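Local structure of cyclic UMP-AMP synthase (Rhodothermus marinus SG0.5JP17-172, 6E0K) at residues 3-8 / 228-233; 18-23 / 124-129; 72-77 / 134-139; 115-120 / 155-160; 207-212 / 272-277. The protein uses magnesium to join UTP and ATP into 3',3'-cUAMP, the second messenger of a bacterial CBASS antiphage defence system. One frame throughout, in Å; residues are numbered along the deposited sequence.

In the fold
Three of the five contacts belong to one mixed beta sheet. Contacts 2 and 3 lie about 32 Å apart, centre to centre, and both use strand 127-138, where D129 binds magnesium; contact 4 joins its neighbours 119-122 and 150-157. Contacts 2 and 4 touch directly: D129 takes a salt bridge from K120, so the metal and UTP sites are directly linked. Contacts 1 and 5, about 20 Å apart between centres, hold together the helical part that includes helices 231-244 and 269-285. Along the chain, contact 1 spans contacts 2, 3 and 4, which interleave, and then crosses contact 5; the N-terminal helix 5-11 is thereby tied to the later helices.

Contact 1: residues 3-8 / 228-233; sequences VPESQL and GGTFKD
E5 places its carboxylate over the start of helix 231-244, and both oxygens accept from backbone N-H groups there. F231 N donates to OE2 of E5 at 2.8 Å, on the syn lone pair, while K232 N reaches OE1 of E5 at 3.0 Å from 26° out of the carboxylate plane. The chain of E5 leaves with CG anti to the backbone N and then bends at chi2 (80°), which turns the acid back toward these two amides. Beside this grip the packing is close: CB of L8 lies 3.6 Å from CB of F231, and CD1 of L8 stands equally near CA of K232. The acid thus supplements an ordinary N-terminal cap, in which T230 takes the N-cap position and its OG1 accepts from D233 N at 3.0 Å; a negative group at this end would be expected to suit the helix dipole. W283 of helix 269-285 and M192 of helix 186-202 also cover L8. On the partly exposed side the contact thins to the K232 stem, whose CE lies 3.4 Å from V3 O, while its NZ remains 6.1 Å from OE1 of E5, too far for an ion pair.

Contact 2: residues 18-23 / 124-129; sequences TTAKKT and TYLPAD
Y125, T23 and L126 bury the most surface where helix 18-32 packs against the loop leading into strand 127-138, the central-sheet strand of the nucleotidyltransferase fold that carries the magnesium ligand D129. The ring of Y125 lies on the helix: CB of K22 sits over one face, 3.5 Å from the ring centroid and 7° off the normal, a CH-pi contact. The K22 chain bends at chi2 and chi3, bringing CE within 3.8 Å of OH of Y125. L126 turns inward instead, its CG 3.7 Å from CG2 of T19, and it also touches V61 and Y49. T23 supplies the polar link. Its OG1 stands beside the backbone N (chi1 -57°), where it accepts from L126 N at 3.0 Å and donates a hydrogen bond to T19 O; its CG2 points on toward A128, with CB 4.0 Å away. T19 O is gripped twice, by T23 N and T23 OG1, which approach it from opposite faces of the carbonyl plane.

Contact 3: residues 72-77 / 134-139; sequences MNNLTA and IQYRKY
N74 and Y139 meet just beyond the short parallel pairing of strands 71-73 and 127-138. The CB of N74 lies 3.4 Å from OH of Y136. With chi1 at 64°, CG stands between the backbone N and the carbonyl carbon, turning the amide toward the Y139 backbone. OD1 then accepts from Y139 N at 2.8 Å, with an N-H...O angle of 171° but the donor tilted from the carbonyl plane, while ND2 donates to Y139 O at 3.0 Å, on a lone pair in the plane of that carbonyl. One amide therefore satisfies both backbone groups of one residue, continuing the strand pairing after the backbones have parted. Behind it run the bonds M72 N to Q135 O and R137 N to M72 O. N73 folds back in an Asx turn, its OD1 accepting from L75 N, and L75 rests CD2 3.4 Å from CG of Y139; F83 and Y149 meet the same ring. The R137 guanidinium, fixed in orientation by in-plane bonds from NE to Q135 OE1 and from NH1 to Y139 OH, makes a cation-pi contact with F71. The reciprocal amide bonds imply a fixed orientation for N74, since a flip would exchange donor and acceptor.

Contact 4: residues 115-120 / 155-160; sequences GRKTLK and FYVPSE
R116 O accepts a hydrogen bond from water 1 at 2.7 Å, and the same water accepts from S159 N at 3.1 Å, a one-water bridge between the loop before strand 119-122 and the turn after strand 150-157. Most of the direct contact is carried by K117. Its CB lies 4.2 Å from CE2 of F155, and its CG is at a similar range from CG2 of V157, an apolar run along the stem of the lysine. The chain stays extended until chi4 (54°), where it bends and takes NZ to 3.5 Å from OE2 of E160, a long salt bridge in which the two side chains cross at about a right angle. E160 is shared with R162, whose NE forms a salt bridge with OE1 of E160. F155 is further packed against N166, another UTP-binding residue. R116 to K120, a loop running into strand 119-122, form part of the UTP site, in contact here with the end of strand 150-157 and the turn after it.

Contact 5: residues 207-212 / 272-277; sequences QDLAPS and ARRFLR
R274 sets the edge of its guanidinium against the carboxylate of D208, with L209 CA alongside at 3.9 Å from NH2 of R274. NH2 donates to OD1 of D208 at 2.9 Å in a salt bridge, but the approach is from above the carboxylate, 68° out of its plane, and the two flat groups stand 73° apart. Two waters lie at the guanidinium edge. Water 3 accepts from NH1 of R274 and donates to OD1 of D208; water 4 accepts from NE of R274 at 2.8 Å and donates to L209 O, so the arginine also holds the loop backbone. The chain of R274 is straight through chi2 and turns at chi3 (69°), which brings NH2 beside D208 and leaves NE facing water 4. D208 has a second positive partner in K271, on OD2. Deeper in, the contact is apolar: CB of A210 stands 3.7 Å from CD1 of F275, and CD1 of L209 lies 4.0 Å from CA of F275. The F275 side chain also touches F193 of helix 186-202 and L215 and L218 of helix 212-220. The loop thus joined to helix 269-285 leads directly into helix 212-220, whose first residue, S212, binds ATP.

Contact 1: residues 3-8 / 228-233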
# COMPACT_ATOMS: atom_id res chain seq x y z
N VAL A 3 -4.06 22.53 16.55
CA VAL A 3 -2.98 22.79 15.60
C VAL A 3 -3.44 23.83 14.60
O VAL A 3 -4.54 23.71 14.04
CB VAL A 3 -2.54 21.50 14.89
CG1 VAL A 3 -1.37 21.80 13.95
CG2 VAL A 3 -2.14 20.43 15.90
N PRO A 4 -2.64 24.87 14.34
CA PRO A 4 -3.01 25.88 13.34
C PRO A 4 -3.30 25.26 11.98
O PRO A 4 -2.66 24.30 11.55
CB PRO A 4 -1.77 26.77 13.28
CG PRO A 4 -1.19 26.68 14.67
CD PRO A 4 -1.41 25.23 15.07
N GLU A 5 -4.26 25.87 11.28
CA GLU A 5 -4.65 25.38 9.96
C GLU A 5 -3.47 25.35 9.00
O GLU A 5 -3.31 24.39 8.24
CB GLU A 5 -5.78 26.24 9.39
CG GLU A 5 -6.16 25.91 7.95
CD GLU A 5 -7.06 24.70 7.86
OE1 GLU A 5 -7.67 24.34 8.89
OE2 GLU A 5 -7.17 24.13 6.75
N SER A 6 -2.64 26.40 9.03
CA SER A 6 -1.50 26.46 8.12
C SER A 6 -0.50 25.34 8.37
O SER A 6 0.17 24.89 7.43
CB SER A 6 -0.79 27.80 8.25
OG SER A 6 -0.37 28.01 9.59
N GLN A 7 -0.36 24.91 9.62
CA GLN A 7 0.51 23.77 9.91
C GLN A 7 -0.09 22.48 9.36
O GLN A 7 0.63 21.68 8.75
CB GLN A 7 0.73 23.65 11.43
CG GLN A 7 1.61 22.47 11.83
CD GLN A 7 3.02 22.59 11.27
OE1 GLN A 7 3.85 23.32 11.82
NE2 GLN A 7 3.28 21.89 10.17
N LEU A 8 -1.38 22.27 9.56
CA LEU A 8 -2.02 21.08 9.00
C LEU A 8 -1.94 21.10 7.48
O LEU A 8 -1.71 20.06 6.85
CB LEU A 8 -3.47 20.99 9.46
CG LEU A 8 -3.64 20.92 10.98
CD1 LEU A 8 -5.12 20.98 11.32
CD2 LEU A 8 -3.02 19.63 11.51
N GLY A 228 -13.25 17.24 4.66
CA GLY A 228 -13.61 18.43 3.92
C GLY A 228 -13.67 19.66 4.80
O GLY A 228 -13.43 19.61 6.00
N GLY A 229 -13.98 20.78 4.16
CA GLY A 229 -14.11 22.05 4.86
C GLY A 229 -12.79 22.74 5.12
O GLY A 229 -12.38 23.65 4.39
N THR A 230 -12.11 22.32 6.19
CA THR A 230 -10.77 22.78 6.50
C THR A 230 -9.99 21.59 7.03
O THR A 230 -10.57 20.57 7.40
CB THR A 230 -10.76 23.89 7.56
OG1 THR A 230 -11.25 23.38 8.81
CG2 THR A 230 -11.61 25.08 7.14
N PHE A 231 -8.67 21.74 7.09
CA PHE A 231 -7.90 20.66 7.67
C PHE A 231 -8.13 20.54 9.17
O PHE A 231 -8.09 19.43 9.70
CB PHE A 231 -6.41 20.82 7.33
CG PHE A 231 -6.11 20.46 5.91
CD1 PHE A 231 -6.09 19.13 5.52
CD2 PHE A 231 -5.88 21.44 4.96
CE1 PHE A 231 -5.83 18.78 4.20
CE2 PHE A 231 -5.63 21.10 3.64
CZ PHE A 231 -5.60 19.77 3.26
N LYS A 232 -8.40 21.65 9.86
CA LYS A 232 -8.69 21.58 11.29
C LYS A 232 -9.98 20.80 11.54
O LYS A 232 -10.04 19.93 12.41
CB LYS A 232 -8.79 22.98 11.89
CG LYS A 232 -7.45 23.66 12.06
CD LYS A 232 -7.61 25.08 12.60
CE LYS A 232 -7.58 25.12 14.11
NZ LYS A 232 -7.45 26.53 14.54
N ASP A 233 -11.03 21.10 10.77
CA ASP A 233 -12.29 20.38 10.93
C ASP A 233 -12.13 18.92 10.55
O ASP A 233 -12.74 18.04 11.17
CB ASP A 233 -13.39 21.04 10.11
CG ASP A 233 -13.74 22.43 10.62
OD1 ASP A 233 -13.68 22.64 11.85
OD2 ASP A 233 -14.05 23.31 9.79

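Contact 2: residues 18-23 / 124-129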
# COMPACT_ATOMS: atom_id res chain seq x y z
N THR A 18 8.04 13.08 -9.75
CA THR A 18 8.67 12.96 -11.06
C THR A 18 9.72 11.86 -11.09
O THR A 18 9.77 11.05 -12.02
CB THR A 18 9.29 14.31 -11.45
OG1 THR A 18 8.27 15.31 -11.47
CG2 THR A 18 9.97 14.23 -12.82
N THR A 19 10.57 11.81 -10.07
CA THR A 19 11.64 10.83 -10.06
C THR A 19 11.10 9.42 -9.85
O THR A 19 11.61 8.46 -10.44
CB THR A 19 12.67 11.23 -8.99
OG1 THR A 19 13.11 12.58 -9.24
CG2 THR A 19 13.88 10.32 -9.03
N ALA A 20 10.03 9.28 -9.05
CA ALA A 20 9.40 7.97 -8.88
C ALA A 20 8.78 7.48 -10.19
O ALA A 20 8.91 6.31 -10.54
CB ALA A 20 8.34 8.05 -7.78
N LYS A 21 8.13 8.38 -10.93
CA LYS A 21 7.57 7.99 -12.22
C LYS A 21 8.66 7.54 -13.19
O LYS A 21 8.50 6.55 -13.90
CB LYS A 21 6.74 9.13 -12.80
CG LYS A 21 5.35 9.24 -12.14
CD LYS A 21 4.56 10.45 -12.62
CE LYS A 21 3.22 10.54 -11.90
NZ LYS A 21 2.52 11.83 -12.16
N LYS A 22 9.80 8.24 -13.20
CA LYS A 22 10.89 7.83 -14.07
C LYS A 22 11.49 6.51 -13.63
O LYS A 22 11.98 5.74 -14.48
CB LYS A 22 11.99 8.89 -14.11
CG LYS A 22 11.54 10.24 -14.63
CD LYS A 22 10.96 10.12 -15.99
CE LYS A 22 12.02 9.78 -17.01
NZ LYS A 22 11.58 10.22 -18.36
N THR A 23 11.48 6.22 -12.33
CA THR A 23 11.93 4.92 -11.85
C THR A 23 11.05 3.82 -12.41
O THR A 23 11.53 2.78 -12.90
CB THR A 23 11.92 4.89 -10.32
OG1 THR A 23 12.75 5.95 -9.82
CG2 THR A 23 12.45 3.55 -9.78
N THR A 124 18.95 4.65 -12.08
CA THR A 124 19.54 5.98 -12.14
C THR A 124 18.63 7.06 -11.60
O THR A 124 19.01 8.24 -11.61
CB THR A 124 19.90 6.34 -13.58
OG1 THR A 124 18.70 6.29 -14.37
CG2 THR A 124 20.91 5.35 -14.13
N TYR A 125 17.43 6.70 -11.13
CA TYR A 125 16.50 7.63 -10.53
C TYR A 125 16.43 7.29 -9.05
O TYR A 125 17.34 7.70 -8.29
CB TYR A 125 15.16 7.55 -11.27
CG TYR A 125 15.30 7.96 -12.72
CD1 TYR A 125 15.40 9.31 -13.05
CD2 TYR A 125 15.34 7.01 -13.73
CE1 TYR A 125 15.54 9.70 -14.37
CE2 TYR A 125 15.48 7.40 -15.06
CZ TYR A 125 15.58 8.75 -15.36
OH TYR A 125 15.71 9.18 -16.68
N LEU A 126 15.43 6.56 -8.58
CA LEU A 126 15.35 6.09 -7.21
C LEU A 126 15.53 4.58 -7.12
O LEU A 126 15.39 3.86 -8.11
CB LEU A 126 13.99 6.45 -6.59
CG LEU A 126 13.87 7.93 -6.26
CD1 LEU A 126 12.41 8.30 -6.10
CD2 LEU A 126 14.65 8.26 -4.99
N PRO A 127 15.84 4.07 -5.93
CA PRO A 127 15.83 2.62 -5.75
C PRO A 127 14.41 2.10 -5.87
O PRO A 127 13.44 2.75 -5.47
CB PRO A 127 16.36 2.43 -4.32
CG PRO A 127 17.01 3.74 -3.97
CD PRO A 127 16.22 4.78 -4.70
N ALA A 128 14.29 0.91 -6.46
CA ALA A 128 13.01 0.27 -6.68
C ALA A 128 12.95 -1.01 -5.86
O ALA A 128 13.93 -1.77 -5.79
CB ALA A 128 12.80 -0.04 -8.16
N ASP A 129 11.82 -1.23 -5.21
CA ASP A 129 11.54 -2.47 -4.52
C ASP A 129 10.51 -3.20 -5.38
O ASP A 129 9.36 -2.76 -5.46
CB ASP A 129 11.00 -2.20 -3.11
CG ASP A 129 11.00 -3.42 -2.24
OD1 ASP A 129 12.04 -4.11 -2.19
OD2 ASP A 129 9.96 -3.69 -1.60

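Contact 3: residues 72-77 / 134-139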
# COMPACT_ATOMS: atom_id res chain seq x y z
N MET A 72 -2.64 -17.93 -10.82
CA MET A 72 -2.91 -18.78 -9.68
C MET A 72 -4.31 -18.46 -9.17
O MET A 72 -4.93 -17.47 -9.57
CB MET A 72 -1.80 -18.59 -8.65
CG MET A 72 -0.43 -18.83 -9.34
SD MET A 72 1.00 -18.84 -8.25
CE MET A 72 0.42 -19.91 -6.94
N ASN A 73 -4.86 -19.33 -8.34
CA ASN A 73 -6.28 -19.22 -8.05
C ASN A 73 -6.64 -20.13 -6.88
O ASN A 73 -5.80 -20.90 -6.40
CB ASN A 73 -7.11 -19.58 -9.27
CG ASN A 73 -6.79 -20.97 -9.77
OD1 ASN A 73 -7.21 -21.94 -9.17
ND2 ASN A 73 -5.99 -21.05 -10.84
N ASN A 74 -7.90 -20.05 -6.46
CA ASN A 74 -8.44 -20.88 -5.40
C ASN A 74 -9.41 -21.94 -5.92
O ASN A 74 -10.22 -22.45 -5.14
CB ASN A 74 -9.14 -20.01 -4.35
CG ASN A 74 -10.34 -19.27 -4.93
OD1 ASN A 74 -10.44 -19.05 -6.13
ND2 ASN A 74 -11.28 -18.91 -4.06
N LEU A 75 -9.35 -22.27 -7.20
CA LEU A 75 -10.28 -23.21 -7.79
C LEU A 75 -9.97 -24.64 -7.39
O LEU A 75 -8.81 -25.03 -7.24
CB LEU A 75 -10.24 -23.11 -9.32
CG LEU A 75 -10.64 -21.76 -9.89
CD1 LEU A 75 -10.22 -21.71 -11.35
CD2 LEU A 75 -12.16 -21.62 -9.72
N THR A 76 -11.03 -25.44 -7.27
CA THR A 76 -10.89 -26.88 -7.15
C THR A 76 -10.63 -27.48 -8.52
O THR A 76 -10.82 -26.84 -9.55
CB THR A 76 -12.14 -27.52 -6.56
OG1 THR A 76 -13.22 -27.36 -7.49
CG2 THR A 76 -12.49 -26.88 -5.22
N ALA A 77 -10.19 -28.74 -8.52
CA ALA A 77 -9.96 -29.42 -9.78
C ALA A 77 -11.22 -29.46 -10.63
O ALA A 77 -11.16 -29.33 -11.87
CB ALA A 77 -9.46 -30.84 -9.52
N ILE A 134 2.43 -13.23 -9.91
CA ILE A 134 1.55 -13.74 -10.96
C ILE A 134 0.12 -13.36 -10.59
O ILE A 134 -0.24 -13.28 -9.41
CB ILE A 134 1.70 -15.26 -11.13
CG1 ILE A 134 3.10 -15.60 -11.65
CG2 ILE A 134 0.66 -15.80 -12.09
CD1 ILE A 134 3.30 -17.07 -11.89
N GLN A 135 -0.68 -13.07 -11.61
CA GLN A 135 -2.09 -12.77 -11.39
C GLN A 135 -2.73 -13.86 -10.53
O GLN A 135 -2.46 -15.05 -10.72
CB GLN A 135 -2.80 -12.69 -12.74
CG GLN A 135 -4.27 -12.32 -12.68
CD GLN A 135 -4.92 -12.39 -14.05
OE1 GLN A 135 -5.84 -13.16 -14.26
NE2 GLN A 135 -4.41 -11.60 -14.99
N TYR A 136 -3.54 -13.45 -9.56
CA TYR A 136 -4.28 -14.36 -8.70
C TYR A 136 -5.76 -14.09 -8.90
O TYR A 136 -6.19 -12.93 -8.88
CB TYR A 136 -3.90 -14.16 -7.23
CG TYR A 136 -4.61 -15.14 -6.31
CD1 TYR A 136 -4.10 -16.40 -6.09
CD2 TYR A 136 -5.80 -14.79 -5.68
CE1 TYR A 136 -4.74 -17.31 -5.24
CE2 TYR A 136 -6.45 -15.67 -4.84
CZ TYR A 136 -5.92 -16.93 -4.63
OH TYR A 136 -6.57 -17.80 -3.79
N ARG A 137 -6.54 -15.14 -9.12
CA ARG A 137 -7.99 -15.01 -9.27
C ARG A 137 -8.67 -15.68 -8.09
O ARG A 137 -8.54 -16.90 -7.89
CB ARG A 137 -8.46 -15.66 -10.57
CG ARG A 137 -7.91 -14.97 -11.82
CD ARG A 137 -8.58 -15.55 -13.07
NE ARG A 137 -7.99 -15.03 -14.30
CZ ARG A 137 -8.41 -15.36 -15.51
NH1 ARG A 137 -9.41 -16.21 -15.67
NH2 ARG A 137 -7.81 -14.83 -16.58
N LYS A 138 -9.43 -14.90 -7.32
CA LYS A 138 -10.23 -15.42 -6.23
C LYS A 138 -11.64 -15.62 -6.76
O LYS A 138 -12.37 -14.65 -7.02
CB LYS A 138 -10.21 -14.47 -5.04
CG LYS A 138 -11.04 -14.98 -3.87
CD LYS A 138 -10.81 -14.16 -2.61
CE LYS A 138 -11.13 -12.69 -2.83
NZ LYS A 138 -11.02 -11.94 -1.54
N TYR A 139 -12.02 -16.89 -6.95
CA TYR A 139 -13.31 -17.28 -7.48
C TYR A 139 -14.28 -17.63 -6.36
O TYR A 139 -13.86 -18.11 -5.30
CB TYR A 139 -13.19 -18.50 -8.40
CG TYR A 139 -12.66 -18.22 -9.79
CD1 TYR A 139 -11.29 -18.23 -10.06
CD2 TYR A 139 -13.53 -18.01 -10.85
CE1 TYR A 139 -10.81 -18.01 -11.34
CE2 TYR A 139 -13.06 -17.78 -12.14
CZ TYR A 139 -11.70 -17.80 -12.37
OH TYR A 139 -11.24 -17.58 -13.65

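Contact 4: residues 115-120 / 155-160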
# COMPACT_ATOMS: atom_id res chain seq x y z
N GLY A 115 15.81 -9.67 -2.27
CA GLY A 115 15.35 -9.50 -0.91
C GLY A 115 14.46 -10.66 -0.47
O GLY A 115 14.23 -11.62 -1.22
N ARG A 116 13.97 -10.56 0.76
CA ARG A 116 13.09 -11.59 1.31
C ARG A 116 11.86 -11.79 0.44
O ARG A 116 11.46 -12.93 0.15
CB ARG A 116 12.68 -11.22 2.74
CG ARG A 116 13.83 -11.08 3.71
CD ARG A 116 14.53 -12.41 3.91
NE ARG A 116 15.63 -12.32 4.87
CZ ARG A 116 16.43 -13.33 5.18
NH1 ARG A 116 16.25 -14.52 4.60
NH2 ARG A 116 17.41 -13.17 6.06
N LYS A 117 11.23 -10.70 0.03
CA LYS A 117 9.98 -10.77 -0.71
C LYS A 117 10.04 -10.04 -2.04
O LYS A 117 9.08 -10.11 -2.81
CB LYS A 117 8.82 -10.20 0.12
CG LYS A 117 8.49 -10.96 1.40
CD LYS A 117 7.39 -10.25 2.17
CE LYS A 117 6.78 -11.14 3.24
NZ LYS A 117 7.80 -11.71 4.15
N THR A 118 11.14 -9.35 -2.33
CA THR A 118 11.23 -8.47 -3.48
C THR A 118 12.62 -8.54 -4.08
O THR A 118 13.57 -9.04 -3.46
CB THR A 118 10.96 -7.01 -3.11
OG1 THR A 118 11.93 -6.60 -2.13
CG2 THR A 118 9.56 -6.83 -2.56
N LEU A 119 12.72 -8.06 -5.31
CA LEU A 119 13.99 -7.79 -5.97
C LEU A 119 14.26 -6.31 -5.79
O LEU A 119 13.39 -5.48 -6.08
CB LEU A 119 13.93 -8.14 -7.46
CG LEU A 119 14.15 -9.56 -7.97
CD1 LEU A 119 13.73 -9.67 -9.43
CD2 LEU A 119 15.61 -9.93 -7.81
N LYS A 120 15.44 -5.97 -5.28
CA LYS A 120 15.81 -4.58 -5.10
C LYS A 120 16.69 -4.13 -6.26
O LYS A 120 17.65 -4.82 -6.62
CB LYS A 120 16.52 -4.35 -3.77
CG LYS A 120 15.59 -4.53 -2.56
CD LYS A 120 16.23 -4.00 -1.27
CE LYS A 120 15.17 -3.45 -0.30
NZ LYS A 120 14.05 -4.40 -0.09
N PHE A 155 2.70 -14.16 -4.80
CA PHE A 155 4.11 -14.49 -4.91
C PHE A 155 4.46 -15.44 -3.78
O PHE A 155 3.76 -15.52 -2.77
CB PHE A 155 5.00 -13.23 -4.88
CG PHE A 155 4.73 -12.32 -3.71
CD1 PHE A 155 3.74 -11.34 -3.79
CD2 PHE A 155 5.45 -12.43 -2.53
CE1 PHE A 155 3.47 -10.50 -2.71
CE2 PHE A 155 5.19 -11.59 -1.46
CZ PHE A 155 4.20 -10.62 -1.55
N TYR A 156 5.55 -16.18 -3.98
CA TYR A 156 6.03 -17.15 -3.00
C TYR A 156 7.14 -16.52 -2.18
O TYR A 156 7.90 -15.68 -2.68
CB TYR A 156 6.52 -18.42 -3.71
CG TYR A 156 6.83 -19.60 -2.83
CD1 TYR A 156 5.83 -20.25 -2.11
CD2 TYR A 156 8.12 -20.11 -2.74
CE1 TYR A 156 6.11 -21.36 -1.32
CE2 TYR A 156 8.41 -21.21 -1.96
CZ TYR A 156 7.41 -21.84 -1.25
OH TYR A 156 7.70 -22.94 -0.47
N VAL A 157 7.21 -16.90 -0.91
CA VAL A 157 8.28 -16.47 -0.02
C VAL A 157 9.10 -17.70 0.32
O VAL A 157 8.68 -18.52 1.16
CB VAL A 157 7.73 -15.76 1.23
CG1 VAL A 157 8.87 -15.19 2.06
CG2 VAL A 157 6.76 -14.67 0.85
N PRO A 158 10.24 -17.92 -0.33
CA PRO A 158 10.98 -19.17 -0.11
C PRO A 158 11.43 -19.39 1.31
O PRO A 158 11.51 -20.54 1.76
CB PRO A 158 12.17 -19.04 -1.07
CG PRO A 158 11.62 -18.21 -2.20
CD PRO A 158 10.72 -17.20 -1.53
N SER A 159 11.74 -18.31 2.05
CA SER A 159 12.22 -18.44 3.41
C SER A 159 11.12 -18.82 4.39
O SER A 159 11.42 -19.18 5.53
CB SER A 159 12.88 -17.13 3.86
OG SER A 159 11.95 -16.06 3.89
N GLU A 160 9.86 -18.74 3.96
CA GLU A 160 8.74 -19.01 4.84
C GLU A 160 7.80 -20.08 4.31
O GLU A 160 6.81 -20.39 4.97
CB GLU A 160 7.95 -17.72 5.10
CG GLU A 160 8.80 -16.61 5.71
CD GLU A 160 8.08 -15.28 5.78
OE1 GLU A 160 6.92 -15.21 5.33
OE2 GLU A 160 8.67 -14.31 6.29
O HOH W 1 12.15 -15.30 1.25
O HOH W 2 9.19 -13.46 -3.14

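Contact 5: residues 207-212 / 272-277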
# COMPACT_ATOMS: atom_id res chain seq x y z
N GLN A 207 8.42 4.38 16.75
CA GLN A 207 8.68 4.23 15.32
C GLN A 207 7.48 3.67 14.57
O GLN A 207 7.26 4.03 13.41
CB GLN A 207 9.88 3.29 15.10
CG GLN A 207 11.18 4.00 14.83
CD GLN A 207 11.17 4.75 13.52
OE1 GLN A 207 10.41 4.42 12.60
NE2 GLN A 207 11.99 5.79 13.43
N ASP A 208 6.72 2.78 15.21
CA ASP A 208 5.58 2.14 14.57
C ASP A 208 4.25 2.78 14.97
O ASP A 208 3.23 2.09 15.03
CB ASP A 208 5.59 0.64 14.86
CG ASP A 208 5.50 0.32 16.34
OD1 ASP A 208 5.61 1.24 17.18
OD2 ASP A 208 5.33 -0.87 16.68
N LEU A 209 4.25 4.09 15.22
CA LEU A 209 3.03 4.77 15.65
C LEU A 209 1.89 4.59 14.64
O LEU A 209 0.74 4.38 15.03
CB LEU A 209 3.33 6.25 15.87
CG LEU A 209 2.16 7.13 16.30
CD1 LEU A 209 1.62 6.68 17.65
CD2 LEU A 209 2.65 8.55 16.37
N ALA A 210 2.19 4.67 13.35
CA ALA A 210 1.14 4.38 12.38
C ALA A 210 1.75 4.03 11.03
O ALA A 210 1.93 4.91 10.18
CB ALA A 210 0.18 5.57 12.24
N PRO A 211 2.09 2.76 10.81
CA PRO A 211 2.66 2.36 9.52
C PRO A 211 1.75 2.79 8.38
O PRO A 211 0.52 2.71 8.48
CB PRO A 211 2.75 0.84 9.64
CG PRO A 211 2.77 0.56 11.12
CD PRO A 211 1.90 1.62 11.72
N SER A 212 2.37 3.25 7.29
CA SER A 212 1.63 3.98 6.25
C SER A 212 0.45 3.19 5.71
O SER A 212 -0.66 3.71 5.58
CB SER A 212 2.57 4.36 5.11
OG SER A 212 3.51 5.34 5.54
N ALA A 272 -4.02 0.96 16.83
CA ALA A 272 -4.84 2.04 16.28
C ALA A 272 -5.28 3.01 17.37
O ALA A 272 -5.25 4.23 17.18
CB ALA A 272 -6.05 1.46 15.54
N ARG A 273 -5.72 2.48 18.52
CA ARG A 273 -6.10 3.36 19.63
C ARG A 273 -4.92 4.19 20.12
O ARG A 273 -5.09 5.34 20.53
CB ARG A 273 -6.67 2.52 20.78
CG ARG A 273 -7.88 1.72 20.39
CD ARG A 273 -9.07 2.61 20.27
NE ARG A 273 -10.30 1.83 20.14
CZ ARG A 273 -11.40 2.29 19.56
NH1 ARG A 273 -11.41 3.53 19.07
NH2 ARG A 273 -12.47 1.52 19.47
N ARG A 274 -3.72 3.61 20.10
CA ARG A 274 -2.55 4.39 20.49
C ARG A 274 -2.33 5.56 19.54
O ARG A 274 -2.05 6.68 19.96
CB ARG A 274 -1.31 3.49 20.52
CG ARG A 274 -0.03 4.24 20.91
CD ARG A 274 1.19 3.34 20.98
NE ARG A 274 1.59 2.86 19.67
CZ ARG A 274 2.74 2.24 19.41
NH1 ARG A 274 3.62 2.02 20.38
NH2 ARG A 274 3.00 1.85 18.17
N PHE A 275 -2.44 5.31 18.23
CA PHE A 275 -2.32 6.40 17.27
C PHE A 275 -3.33 7.50 17.57
O PHE A 275 -2.99 8.69 17.53
CB PHE A 275 -2.50 5.86 15.84
CG PHE A 275 -2.82 6.91 14.82
CD1 PHE A 275 -1.83 7.77 14.36
CD2 PHE A 275 -4.10 7.05 14.31
CE1 PHE A 275 -2.11 8.75 13.42
CE2 PHE A 275 -4.39 8.03 13.35
CZ PHE A 275 -3.39 8.88 12.91
N LEU A 276 -4.57 7.13 17.91
CA LEU A 276 -5.57 8.15 18.21
C LEU A 276 -5.21 8.94 19.45
O LEU A 276 -5.41 10.17 19.49
CB LEU A 276 -6.95 7.50 18.38
CG LEU A 276 -7.46 6.72 17.17
CD1 LEU A 276 -8.80 6.07 17.54
CD2 LEU A 276 -7.61 7.60 15.93
N ARG A 277 -4.66 8.28 20.48
CA ARG A 277 -4.19 8.99 21.67
C ARG A 277 -3.09 9.99 21.32
O ARG A 277 -3.07 11.11 21.84
CB ARG A 277 -3.69 8.01 22.73
CG ARG A 277 -4.79 7.27 23.46
CD ARG A 277 -4.27 6.53 24.69
NE ARG A 277 -3.28 5.50 24.39
CZ ARG A 277 -3.57 4.24 24.09
NH1 ARG A 277 -4.84 3.84 24.00
NH2 ARG A 277 -2.59 3.37 23.87
O HOH W 3 5.77 0.29 19.72
O HOH W 4 0.31 2.90 17.23